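Local structure of virulent strain associated lipoprotein (Borreliella spielmanii A14S, 6FZZ) at residues 82-95 with 155-169. The protein is an outer surface lipoprotein of a Lyme disease spirochaete that probably binds glutathione, as its Borrelia burgdorferi relative does, and may aid colonization of the mammalian host. Numbering follows the deposited sequence.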
loop_
_atom_site.group_PDB
_atom_site.type_symbol
_atom_site.label_atom_id
_atom_site.label_comp_id
_atom_site.label_asym_id
_atom_site.label_seq_id
_atom_site.Cartn_x
_atom_site.Cartn_y
_atom_site.Cartn_z
ATOM N N GLY A 82 -0.196 -1.248 -5.979
ATOM C CA GLY A 82 -1.256 -0.570 -5.252
ATOM C C GLY A 82 -0.789 0.632 -4.417
ATOM O O GLY A 82 -1.369 1.703 -4.508
ATOM N N ILE A 83 0.238 0.439 -3.603
ATOM C CA ILE A 83 0.712 1.463 -2.697
ATOM C C ILE A 83 1.478 2.523 -3.477
ATOM O O ILE A 83 1.451 3.723 -3.127
ATOM C CB ILE A 83 1.570 0.874 -1.525
ATOM C CG1 ILE A 83 1.805 1.948 -0.433
ATOM C CG2 ILE A 83 2.937 0.379 -1.964
ATOM C CD1 ILE A 83 0.570 2.319 0.332
ATOM N N LEU A 84 2.061 2.126 -4.607
ATOM C CA LEU A 84 2.730 3.125 -5.482
ATOM C C LEU A 84 1.815 3.578 -6.622
ATOM O O LEU A 84 2.264 3.931 -7.705
ATOM C CB LEU A 84 4.017 2.533 -6.030
ATOM C CG LEU A 84 5.070 2.061 -4.993
ATOM C CD1 LEU A 84 6.320 1.593 -5.730
ATOM C CD2 LEU A 84 5.406 3.218 -4.033
ATOM N N ASN A 85 0.521 3.530 -6.404
ATOM C CA ASN A 85 -0.387 3.643 -7.546
ATOM C C ASN A 85 -0.475 5.038 -8.176
ATOM O O ASN A 85 -0.936 5.205 -9.308
ATOM C CB ASN A 85 -1.737 3.073 -7.199
ATOM C CG ASN A 85 -2.577 3.992 -6.346
ATOM O OD1 ASN A 85 -2.097 4.648 -5.411
ATOM N ND2 ASN A 85 -3.865 4.025 -6.659
ATOM N N ASP A 86 0.025 6.051 -7.497
ATOM C CA ASP A 86 0.015 7.333 -8.149
ATOM C C ASP A 86 1.315 7.578 -8.926
ATOM O O ASP A 86 1.559 8.722 -9.286
ATOM C CB ASP A 86 -0.253 8.413 -7.085
ATOM C CG ASP A 86 -0.721 9.762 -7.679
ATOM O OD1 ASP A 86 -1.139 9.842 -8.881
ATOM O OD2 ASP A 86 -0.619 10.757 -6.904
ATOM N N MET A 87 2.151 6.543 -9.162
ATOM C CA MET A 87 3.414 6.704 -9.947
ATOM C C MET A 87 3.355 6.126 -11.353
ATOM O O MET A 87 2.762 5.088 -11.549
ATOM C CB MET A 87 4.563 6.017 -9.252
ATOM C CG MET A 87 4.885 6.626 -7.915
ATOM S SD MET A 87 6.319 5.856 -7.162
ATOM C CE MET A 87 6.354 6.612 -5.538
ATOM N N ASN A 88 4.005 6.755 -12.334
ATOM C CA ASN A 88 4.173 6.076 -13.636
ATOM C C ASN A 88 5.433 5.221 -13.644
ATOM O O ASN A 88 6.202 5.252 -12.652
ATOM C CB ASN A 88 4.210 7.060 -14.789
ATOM C CG ASN A 88 5.400 7.958 -14.720
ATOM O OD1 ASN A 88 6.543 7.502 -14.676
ATOM N ND2 ASN A 88 5.139 9.237 -14.632
ATOM N N ALA A 89 5.645 4.491 -14.759
ATOM C CA ALA A 89 6.790 3.586 -14.933
ATOM C C ALA A 89 8.130 4.266 -14.598
ATOM O O ALA A 89 8.953 3.655 -13.928
ATOM C CB ALA A 89 6.814 2.965 -16.336
ATOM N N ASP A 90 8.291 5.532 -15.000
ATOM C CA ASP A 90 9.487 6.327 -14.715
ATOM C C ASP A 90 9.656 6.663 -13.207
ATOM O O ASP A 90 10.763 6.633 -12.683
ATOM C CB ASP A 90 9.424 7.619 -15.499
ATOM C CG ASP A 90 10.476 8.614 -15.084
ATOM O OD1 ASP A 90 11.648 8.429 -15.496
ATOM O OD2 ASP A 90 10.130 9.580 -14.342
ATOM N N GLU A 91 8.565 7.051 -12.553
ATOM C CA GLU A 91 8.576 7.303 -11.126
ATOM C C GLU A 91 8.782 6.028 -10.347
ATOM O O GLU A 91 9.523 6.032 -9.358
ATOM C CB GLU A 91 7.282 7.952 -10.696
ATOM C CG GLU A 91 7.143 9.394 -11.153
ATOM C CD GLU A 91 5.754 9.881 -10.873
ATOM O OE1 GLU A 91 4.809 9.220 -11.392
ATOM O OE2 GLU A 91 5.610 10.833 -10.075
ATOM N N LEU A 92 8.148 4.933 -10.788
ATOM C CA LEU A 92 8.379 3.611 -10.192
ATOM C C LEU A 92 9.857 3.226 -10.191
ATOM O O LEU A 92 10.396 2.756 -9.179
ATOM C CB LEU A 92 7.554 2.518 -10.916
ATOM C CG LEU A 92 6.040 2.573 -10.736
ATOM C CD1 LEU A 92 5.312 1.548 -11.593
ATOM C CD2 LEU A 92 5.656 2.380 -9.294
ATOM N N LYS A 93 10.525 3.395 -11.337
ATOM C CA LYS A 93 11.919 2.967 -11.452
ATOM C C LYS A 93 12.767 3.899 -10.571
ATOM O O LYS A 93 13.673 3.480 -9.902
ATOM C CB LYS A 93 12.392 3.035 -12.941
ATOM C CG LYS A 93 13.922 2.896 -13.069
ATOM C CD LYS A 93 14.502 3.472 -14.363
ATOM C CE LYS A 93 13.699 3.091 -15.594
ATOM N NZ LYS A 93 14.490 3.305 -16.843
ATOM N N ARG A 94 12.472 5.179 -10.589
ATOM C CA ARG A 94 13.230 6.125 -9.791
ATOM C C ARG A 94 13.024 5.884 -8.297
ATOM O O ARG A 94 13.965 5.952 -7.549
ATOM C CB ARG A 94 12.827 7.548 -10.165
ATOM C CG ARG A 94 13.390 8.660 -9.313
ATOM C CD ARG A 94 14.877 8.613 -9.003
ATOM N NE ARG A 94 15.737 8.577 -10.183
ATOM C CZ ARG A 94 17.070 8.603 -10.131
ATOM N NH1 ARG A 94 17.699 8.664 -8.961
ATOM N NH2 ARG A 94 17.779 8.568 -11.253
ATOM N N PHE A 95 11.787 5.620 -7.873
ATOM C CA PHE A 95 11.559 5.263 -6.494
ATOM C C PHE A 95 12.442 4.094 -6.067
ATOM O O PHE A 95 13.079 4.102 -5.010
ATOM C CB PHE A 95 10.083 4.904 -6.264
ATOM C CG PHE A 95 9.741 4.630 -4.815
ATOM C CD1 PHE A 95 9.638 5.672 -3.894
ATOM C CD2 PHE A 95 9.527 3.325 -4.375
ATOM C CE1 PHE A 95 9.337 5.378 -2.556
ATOM C CE2 PHE A 95 9.210 3.054 -3.056
ATOM C CZ PHE A 95 9.086 4.072 -2.174
ATOM N N LYS A 155 -3.231 4.721 3.749
ATOM C CA LYS A 155 -2.592 4.447 2.485
ATOM C C LYS A 155 -2.266 5.710 1.762
ATOM O O LYS A 155 -1.176 5.839 1.186
ATOM C CB LYS A 155 -3.492 3.536 1.646
ATOM C CG LYS A 155 -3.225 3.648 0.160
ATOM C CD LYS A 155 -3.995 2.628 -0.658
ATOM C CE LYS A 155 -3.470 2.753 -2.106
ATOM N NZ LYS A 155 -3.918 1.637 -2.906
ATOM N N GLU A 156 -3.229 6.633 1.739
ATOM C CA GLU A 156 -3.069 7.938 1.073
ATOM C C GLU A 156 -1.904 8.804 1.659
ATOM O O GLU A 156 -1.175 9.455 0.917
ATOM C CB GLU A 156 -4.369 8.714 1.153
ATOM C CG GLU A 156 -4.225 10.160 0.748
ATOM C CD GLU A 156 -5.536 10.765 0.357
ATOM O OE1 GLU A 156 -6.541 10.525 1.097
ATOM O OE2 GLU A 156 -5.548 11.485 -0.678
ATOM N N ILE A 157 -1.713 8.746 2.975
ATOM C CA ILE A 157 -0.579 9.388 3.646
ATOM C C ILE A 157 0.785 8.815 3.172
ATOM O O ILE A 157 1.694 9.576 2.814
ATOM C CB ILE A 157 -0.685 9.238 5.180
ATOM C CG1 ILE A 157 -1.928 9.944 5.692
ATOM C CG2 ILE A 157 0.534 9.828 5.900
ATOM C CD1 ILE A 157 -2.184 11.293 5.061
ATOM N N ILE A 158 0.884 7.489 3.133
ATOM C CA ILE A 158 2.088 6.836 2.624
ATOM C C ILE A 158 2.359 7.135 1.152
ATOM O O ILE A 158 3.477 7.463 0.802
ATOM C CB ILE A 158 2.107 5.333 2.957
ATOM C CG1 ILE A 158 2.311 5.179 4.449
ATOM C CG2 ILE A 158 3.228 4.569 2.214
ATOM C CD1 ILE A 158 3.102 6.310 5.099
ATOM N N SER A 159 1.320 7.037 0.321
ATOM C CA SER A 159 1.431 7.379 -1.075
ATOM C C SER A 159 1.945 8.793 -1.231
ATOM O O SER A 159 2.843 9.032 -2.073
ATOM C CB SER A 159 0.064 7.181 -1.861
ATOM O OG SER A 159 0.171 7.871 -3.075
ATOM N N LYS A 160 1.391 9.751 -0.479
ATOM C CA LYS A 160 1.936 11.110 -0.576
ATOM C C LYS A 160 3.366 11.233 -0.079
ATOM O O LYS A 160 4.160 12.055 -0.580
ATOM C CB LYS A 160 1.053 12.125 0.131
ATOM C CG LYS A 160 -0.334 12.248 -0.502
ATOM C CD LYS A 160 -1.051 13.474 0.040
ATOM C CE LYS A 160 -2.483 13.541 -0.463
ATOM N NZ LYS A 160 -3.348 14.111 0.601
ATOM N N THR A 161 3.692 10.484 0.956
ATOM C CA THR A 161 5.063 10.514 1.480
ATOM C C THR A 161 6.040 10.067 0.393
ATOM O O THR A 161 7.063 10.684 0.216
ATOM C CB THR A 161 5.180 9.659 2.764
ATOM O OG1 THR A 161 4.245 10.189 3.723
ATOM C CG2 THR A 161 6.609 9.687 3.383
ATOM N N PHE A 162 5.695 9.011 -0.326
ATOM C CA PHE A 162 6.562 8.481 -1.396
ATOM C C PHE A 162 6.649 9.435 -2.599
ATOM O O PHE A 162 7.742 9.615 -3.186
ATOM C CB PHE A 162 6.086 7.147 -1.834
ATOM C CG PHE A 162 6.286 6.051 -0.825
ATOM C CD1 PHE A 162 7.175 6.175 0.249
ATOM C CD2 PHE A 162 5.589 4.878 -0.983
ATOM C CE1 PHE A 162 7.375 5.094 1.140
ATOM C CE2 PHE A 162 5.748 3.823 -0.111
ATOM C CZ PHE A 162 6.641 3.931 0.964
ATOM N N LYS A 163 5.530 10.067 -2.940
ATOM C CA LYS A 163 5.567 11.105 -4.015
ATOM C C LYS A 163 6.435 12.291 -3.662
ATOM O O LYS A 163 7.245 12.730 -4.477
ATOM C CB LYS A 163 4.166 11.524 -4.423
ATOM C CG LYS A 163 3.378 10.357 -5.009
ATOM C CD LYS A 163 3.634 10.232 -6.493
ATOM C CE LYS A 163 3.168 11.485 -7.232
ATOM N NZ LYS A 163 2.891 11.157 -8.643
ATOM N N GLN A 164 6.335 12.778 -2.425
ATOM C CA GLN A 164 7.216 13.837 -1.966
ATOM C C GLN A 164 8.705 13.428 -1.951
ATOM O O GLN A 164 9.589 14.210 -2.298
ATOM C CB GLN A 164 6.787 14.286 -0.576
ATOM C CG GLN A 164 7.564 15.453 -0.009
ATOM C CD GLN A 164 7.205 16.752 -0.749
ATOM O OE1 GLN A 164 6.025 17.045 -0.949
ATOM N NE2 GLN A 164 8.208 17.496 -1.179
ATOM N N LEU A 165 9.001 12.213 -1.530
ATOM C CA LEU A 165 10.376 11.754 -1.603
ATOM C C LEU A 165 10.902 11.957 -2.988
ATOM O O LEU A 165 12.060 12.411 -3.171
ATOM C CB LEU A 165 10.497 10.279 -1.210
ATOM C CG LEU A 165 11.910 9.675 -1.354
ATOM C CD1 LEU A 165 12.941 10.397 -0.510
ATOM C CD2 LEU A 165 11.893 8.152 -1.065
ATOM N N LEU A 166 10.137 11.543 -3.989
ATOM C CA LEU A 166 10.636 11.700 -5.384
ATOM C C LEU A 166 10.928 13.179 -5.718
ATOM O O LEU A 166 11.915 13.487 -6.362
ATOM C CB LEU A 166 9.641 11.181 -6.409
ATOM C CG LEU A 166 9.405 9.683 -6.353
ATOM C CD1 LEU A 166 8.300 9.396 -7.345
ATOM C CD2 LEU A 166 10.685 8.970 -6.721
ATOM N N LEU A 167 10.119 14.085 -5.205
ATOM C CA LEU A 167 10.355 15.532 -5.481
ATOM C C LEU A 167 11.551 16.046 -4.709
ATOM O O LEU A 167 12.378 16.779 -5.265
ATOM C CB LEU A 167 9.119 16.355 -5.119
ATOM C CG LEU A 167 7.789 15.974 -5.817
ATOM C CD1 LEU A 167 6.687 16.997 -5.525
ATOM C CD2 LEU A 167 7.929 15.824 -7.313
ATOM N N ASP A 168 11.643 15.669 -3.424
ATOM C CA ASP A 168 12.755 16.085 -2.569
ATOM C C ASP A 168 14.074 15.641 -3.072
ATOM O O ASP A 168 15.101 16.352 -2.911
ATOM C CB ASP A 168 12.590 15.580 -1.142
ATOM C CG ASP A 168 11.475 16.323 -0.417
ATOM O OD1 ASP A 168 11.092 17.364 -0.941
ATOM O OD2 ASP A 168 10.972 15.882 0.622
ATOM N N TYR A 169 14.094 14.412 -3.591
ATOM C CA TYR A 169 15.304 13.888 -4.213
ATOM C C TYR A 169 15.768 14.634 -5.502
ATOM O O TYR A 169 16.949 15.025 -5.651
ATOM C CB TYR A 169 15.121 12.418 -4.509
ATOM C CG TYR A 169 16.403 11.782 -4.904
ATOM C CD1 TYR A 169 17.303 11.374 -3.958
ATOM C CD2 TYR A 169 16.711 11.573 -6.250
ATOM C CE1 TYR A 169 18.505 10.798 -4.340
ATOM C CE2 TYR A 169 17.918 11.030 -6.633
ATOM C CZ TYR A 169 18.809 10.653 -5.665
ATOM O OH TYR A 169 20.000 10.058 -6.034
HETATM O O HOH W 1 1.074 5.871 -4.710
#
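Phe-95 drives the edge of its ring onto the face of Phe-162, CZ standing over the ring centre, with the planes at 52° and the centroids 4.7 Å apart. CG of Phe-95 lies anti to the backbone N (chi1 -175°), which swings the ring back along helix 155-169 to Phe-162. Leu-84 closes this tight part: its CD2 lies 3.5 Å from Phe-162 CD2 and also sits above one face of the Phe-95 ring, toward the rim. Met-87 and Leu-166 meet tip to tip, Met-87 CE lying 3.8 Å from Leu-166 CD1, while Leu-166 CD2 packs at the edge of the Phe-95 ring. Helices 105-126 and 180-209 also touch Phe-162, placing it in the core.

The solvent side, at Asp-86, Lys-163 and Glu-91, is looser and polar. Lys-163, bent at chi2 and chi3, brings NZ to Asp-86 O at 2.8 Å and to Glu-91 OE2 at 3.1 Å, the latter on the syn side of the carboxylate; Asp-86 OD2 adds a long salt bridge. Glu-91 OE1 accepts from Asn-88 N (2.8 Å), and Asn-88 OD1 from Glu-91 N (3.0 Å), a capping box. A water joins Ile-83 O, Asp-86 N and Ser-159 OG. Apart from this open edge, Lys-155 NZ donates to buried Gly-82 O from above the carbonyl plane; Glu-116 and Tyr-36 hold it too. Helices 89-95 and 155-169 cross at 80°, and the type I turn Leu-84 to Met-87 and the capped N-terminus of helix 89-102 are thus held against helix 138-170 within the all-helical fold of this PFam54-family lipoprotein.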